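Local coordinates for periplasmic sugar-binding domain protein (PDB 3H75) that probably binds a carbohydrate in the periplasm, as a solute-binding protein of two alpha/beta domains, at residues 122-127 and 163-169; 129-133 and 236-240. All blocks are in the same frame, centred on the assembly; numbering follows the deposited sequence.

Interaction 1: residues 122-127 and 163-169; sequences DEEAGY and RERGLRR
Arg163 takes hold of Asp122 side-on: NE and NH2 both donate to the single oxygen OD1, with Arg163 NE 2.8 Å from Asp122 OD1. That oxygen lies in the guanidinium plane, yet both nitrogens approach from the same face of the carboxylate, whose plane is turned 49° from the guanidinium. The second salt bridge is single, Arg169 NH1 to Glu123 OE2 at 3.0 Å, with the carboxylate oxygen tilted from the guanidinium plane. Water 1 donates to the same OE2 and accepts from Arg165 NE, joining a second arginine to Glu123.

Arg169 also lies flat on Tyr127 in a cation-pi stack: Arg169 CZ is 4.3 Å from the ring centroid, the planes 16° apart, and NH2 sits over the ring centre. CG of Tyr127 is anti to its backbone N (chi1 176°), which brings the ring alongside helix 163-169, and its hydroxyl is hydrogen-bonded to Glu173 OE1, further along helix 158-173.

Between the side chains the backbones pack directly against each other, the axes approaching to 6.3 Å. Gly126 CA is 3.4 Å from Arg163 O, and Gly166 CA is 3.4 Å from Glu123 O, both CA-H...O contacts; a CB on either glycine would clash.

Arg163 NH1 hydrogen-bonds to Ala212 O and to a glycerol probably carried over from crystallisation, so a leucine in its place would probably leave Asp122 without its charged mate and Ala212 O without this donor. Such close glycine-mediated packing joins two helices on one face of an alpha/beta domain of the periplasmic binding protein fold.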
# COMPACT_ATOMS: atom_id res chain seq x y z
N ASP A 122 -1.53 6.78 -2.93
CA ASP A 122 -2.76 6.00 -2.85
C ASP A 122 -3.91 6.60 -3.65
O ASP A 122 -4.67 5.87 -4.30
CB ASP A 122 -3.20 5.82 -1.39
CG ASP A 122 -2.42 4.74 -0.65
OD1 ASP A 122 -2.38 3.60 -1.13
OD2 ASP A 122 -1.85 5.05 0.42
N GLU A 123 -4.08 7.91 -3.60
CA GLU A 123 -5.18 8.54 -4.33
C GLU A 123 -5.04 8.27 -5.83
O GLU A 123 -6.03 7.93 -6.49
CB GLU A 123 -5.20 10.05 -4.07
CG GLU A 123 -6.49 10.73 -4.53
CD GLU A 123 -6.52 12.21 -4.20
OE1 GLU A 123 -6.11 12.57 -3.07
OE2 GLU A 123 -6.95 13.01 -5.05
N GLU A 124 -3.83 8.41 -6.36
CA GLU A 124 -3.61 8.17 -7.78
C GLU A 124 -3.98 6.72 -8.12
O GLU A 124 -4.58 6.46 -9.16
CB GLU A 124 -2.14 8.42 -8.14
CG GLU A 124 -1.80 8.10 -9.60
CD GLU A 124 -2.41 9.07 -10.60
OE1 GLU A 124 -3.36 9.80 -10.24
OE2 GLU A 124 -1.95 9.09 -11.75
N ALA A 125 -3.62 5.79 -7.24
CA ALA A 125 -3.93 4.38 -7.48
C ALA A 125 -5.44 4.15 -7.59
O ALA A 125 -5.91 3.42 -8.47
CB ALA A 125 -3.34 3.52 -6.38
N GLY A 126 -6.20 4.76 -6.69
CA GLY A 126 -7.65 4.60 -6.70
C GLY A 126 -8.26 5.20 -7.96
O GLY A 126 -9.18 4.65 -8.56
N TYR A 127 -7.74 6.35 -8.35
CA TYR A 127 -8.21 7.05 -9.54
C TYR A 127 -7.87 6.23 -10.79
O TYR A 127 -8.74 5.94 -11.62
CB TYR A 127 -7.52 8.41 -9.62
CG TYR A 127 -7.83 9.23 -10.85
CD1 TYR A 127 -9.08 9.81 -11.03
CD2 TYR A 127 -6.85 9.47 -11.81
CE1 TYR A 127 -9.35 10.60 -12.14
CE2 TYR A 127 -7.11 10.26 -12.92
CZ TYR A 127 -8.36 10.83 -13.08
OH TYR A 127 -8.63 11.60 -14.18
N ARG A 163 -7.67 6.01 -1.44
CA ARG A 163 -8.00 5.28 -2.66
C ARG A 163 -9.44 5.58 -3.06
O ARG A 163 -9.73 5.73 -4.25
CB ARG A 163 -7.75 3.78 -2.46
CG ARG A 163 -6.27 3.49 -2.32
CD ARG A 163 -5.96 2.05 -1.96
NE ARG A 163 -4.59 1.96 -1.48
CZ ARG A 163 -4.04 0.87 -0.93
NH1 ARG A 163 -4.74 -0.25 -0.81
NH2 ARG A 163 -2.80 0.93 -0.47
N GLU A 164 -10.33 5.71 -2.08
CA GLU A 164 -11.72 6.02 -2.39
C GLU A 164 -11.83 7.43 -2.96
O GLU A 164 -12.63 7.67 -3.86
CB GLU A 164 -12.60 5.93 -1.14
CG GLU A 164 -14.08 6.09 -1.48
CD GLU A 164 -14.99 6.02 -0.27
OE1 GLU A 164 -14.66 5.29 0.69
OE2 GLU A 164 -16.06 6.69 -0.29
N ARG A 165 -11.02 8.35 -2.45
CA ARG A 165 -11.06 9.72 -2.97
C ARG A 165 -10.72 9.69 -4.45
O ARG A 165 -11.35 10.38 -5.25
CB ARG A 165 -10.07 10.61 -2.21
CG ARG A 165 -9.84 11.98 -2.85
CD ARG A 165 -11.13 12.79 -2.97
NE ARG A 165 -10.91 14.04 -3.69
CZ ARG A 165 -11.88 14.87 -4.08
NH1 ARG A 165 -13.14 14.59 -3.80
NH2 ARG A 165 -11.58 15.99 -4.74
N GLY A 166 -9.72 8.88 -4.82
CA GLY A 166 -9.33 8.77 -6.21
C GLY A 166 -10.47 8.21 -7.03
O GLY A 166 -10.75 8.68 -8.14
N LEU A 167 -11.14 7.19 -6.49
CA LEU A 167 -12.29 6.58 -7.16
C LEU A 167 -13.37 7.63 -7.39
O LEU A 167 -13.93 7.73 -8.48
CB LEU A 167 -12.86 5.44 -6.31
CG LEU A 167 -14.24 4.91 -6.70
CD1 LEU A 167 -14.16 4.23 -8.06
CD2 LEU A 167 -14.73 3.92 -5.63
N ARG A 168 -13.67 8.41 -6.35
CA ARG A 168 -14.70 9.45 -6.44
C ARG A 168 -14.36 10.48 -7.51
O ARG A 168 -15.24 10.97 -8.21
CB ARG A 168 -14.88 10.15 -5.09
CG ARG A 168 -15.36 9.24 -3.97
CD ARG A 168 -16.81 8.80 -4.16
NE ARG A 168 -17.24 7.90 -3.09
CZ ARG A 168 -18.45 7.35 -3.01
NH1 ARG A 168 -19.36 7.61 -3.93
NH2 ARG A 168 -18.74 6.52 -2.01
N ARG A 169 -13.07 10.81 -7.64
CA ARG A 169 -12.67 11.77 -8.66
C ARG A 169 -12.94 11.21 -10.05
O ARG A 169 -13.42 11.92 -10.93
CB ARG A 169 -11.19 12.13 -8.49
CG ARG A 169 -10.93 13.16 -7.41
CD ARG A 169 -9.43 13.38 -7.26
NE ARG A 169 -8.79 13.48 -8.57
CZ ARG A 169 -7.62 12.93 -8.86
NH1 ARG A 169 -6.95 12.25 -7.94
NH2 ARG A 169 -7.11 13.04 -10.08
O HOH W 1 -8.12 15.32 -4.27
O HOH W 2 -8.43 14.35 -12.41

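Interaction 2: residues 129-133 and 236-240; sequences MLKEL and LFSGV
Met129, present as selenomethionine, lays its side chain over Ser238 and reaches on to Val240. Its SE atom is 3.4 Å from Ser238 OG and 3.5 Å from Gly239 O, van der Waals neighbours in both cases. A turn about the CG-SE bond (chi3 -73°) brings the terminal methyl CE to Val240 CG2, 3.6 Å away, the two side chains crossing at about a right angle.

One helical turn later, Leu133 fills the other end of the contact. Its two methyls divide the strand between them: CD1 rests 3.6 Å from Ser238 OG, whereas CD2 lies 3.6 Å from Phe237 C and also packs on Leu236 CB. The axes come within 8.7 Å at 152°, so the helix runs roughly antiparallel to the strand it covers, the layering of an alpha/beta sandwich in which helix 122-137 packs on the mixed sheet of its domain. Strand 236-240 is an inner strand there, bordered by 206-211 and 257-260.

Ser238 brings the one polar side chain to the contact. Its hydroxyl, placed between the backbone N and the carbonyl carbon (chi1 70°), is buried beneath Met129 and Leu133 and makes a weak hydrogen bond with Ser211 N. Trp210 adds to the packing beside Met129, and Val257 touches both Leu133 and Ser238.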
# COMPACT_ATOMS: atom_id res chain seq x y z
N MSE A 129 -7.21 3.10 -11.13
CA MSE A 129 -7.90 1.82 -11.27
C MSE A 129 -9.20 1.95 -12.04
O MSE A 129 -9.47 1.14 -12.92
CB MSE A 129 -8.17 1.17 -9.92
CG MSE A 129 -6.95 0.52 -9.30
SE MSE A 129 -7.41 -0.66 -7.83
CE MSE A 129 -7.88 0.69 -6.50
N LEU A 130 -10.01 2.96 -11.73
CA LEU A 130 -11.26 3.10 -12.45
C LEU A 130 -11.01 3.51 -13.90
O LEU A 130 -11.64 2.98 -14.80
CB LEU A 130 -12.19 4.12 -11.78
CG LEU A 130 -13.60 4.11 -12.41
CD1 LEU A 130 -14.21 2.73 -12.25
CD2 LEU A 130 -14.47 5.15 -11.76
N LYS A 131 -10.08 4.44 -14.12
CA LYS A 131 -9.78 4.87 -15.48
C LYS A 131 -9.31 3.69 -16.33
O LYS A 131 -9.72 3.55 -17.49
CB LYS A 131 -8.72 5.98 -15.49
CG LYS A 131 -9.24 7.32 -15.02
CD LYS A 131 -8.23 8.43 -15.25
CE LYS A 131 -8.00 8.72 -16.73
NZ LYS A 131 -9.19 9.31 -17.40
N GLU A 132 -8.47 2.84 -15.75
CA GLU A 132 -7.96 1.66 -16.46
C GLU A 132 -9.07 0.66 -16.75
O GLU A 132 -9.14 0.10 -17.85
CB GLU A 132 -6.86 0.99 -15.63
CG GLU A 132 -5.51 1.68 -15.71
CD GLU A 132 -4.87 1.52 -17.07
OE1 GLU A 132 -4.51 0.38 -17.42
OE2 GLU A 132 -4.75 2.53 -17.80
N LEU A 133 -9.93 0.43 -15.77
CA LEU A 133 -11.04 -0.51 -15.95
C LEU A 133 -11.94 -0.01 -17.08
O LEU A 133 -12.36 -0.79 -17.93
CB LEU A 133 -11.85 -0.64 -14.66
CG LEU A 133 -11.23 -1.47 -13.52
CD1 LEU A 133 -12.12 -1.33 -12.29
CD2 LEU A 133 -11.10 -2.93 -13.94
N LEU A 236 -14.97 -6.94 -15.29
CA LEU A 236 -13.59 -6.54 -15.07
C LEU A 236 -13.29 -6.10 -13.64
O LEU A 236 -14.03 -5.29 -13.07
CB LEU A 236 -13.21 -5.43 -16.05
CG LEU A 236 -13.55 -5.73 -17.52
CD1 LEU A 236 -12.90 -4.67 -18.40
CD2 LEU A 236 -13.06 -7.12 -17.93
N PHE A 237 -12.19 -6.61 -13.10
CA PHE A 237 -11.75 -6.35 -11.74
C PHE A 237 -10.41 -5.63 -11.63
O PHE A 237 -9.50 -5.86 -12.44
CB PHE A 237 -11.58 -7.68 -10.99
CG PHE A 237 -12.84 -8.45 -10.81
CD1 PHE A 237 -13.50 -8.44 -9.59
CD2 PHE A 237 -13.37 -9.20 -11.85
CE1 PHE A 237 -14.66 -9.16 -9.39
CE2 PHE A 237 -14.55 -9.93 -11.67
CZ PHE A 237 -15.19 -9.91 -10.44
N SER A 238 -10.30 -4.77 -10.62
CA SER A 238 -9.05 -4.07 -10.34
C SER A 238 -8.65 -4.38 -8.90
O SER A 238 -9.50 -4.72 -8.06
CB SER A 238 -9.22 -2.55 -10.50
OG SER A 238 -10.03 -2.00 -9.48
N GLY A 239 -7.36 -4.25 -8.61
CA GLY A 239 -6.87 -4.49 -7.26
C GLY A 239 -5.57 -3.77 -6.99
O GLY A 239 -4.95 -3.21 -7.91
N VAL A 240 -5.15 -3.77 -5.73
CA VAL A 240 -3.90 -3.14 -5.29
C VAL A 240 -3.10 -4.17 -4.49
O VAL A 240 -3.68 -4.93 -3.72
CB VAL A 240 -4.16 -1.93 -4.37
CG1 VAL A 240 -2.84 -1.28 -3.98
CG2 VAL A 240 -5.05 -0.92 -5.08

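From the N terminus, helix 122-137 follows strand 115-119 of the other, parallel sheet and supplies the first segment of both contacts. Interaction 1 closes a loop of 35 residues when helix 158-173 returns to its beginning; interaction 2 closes one of 102 residues when strand 236-240 comes beneath its next turns. Since the order is 122-127, 129-133, 163-169, 236-240, the two loops cross rather than nest. Their centres lie 11 Å apart and they meet directly: Leu167 CD1 packs on Leu130 CD2 at 3.8 Å, and Arg163 also packs against Val240. Helix 122-137 thus packs on both helix 158-173 and the mixed sheet, which helix 158-173 also covers.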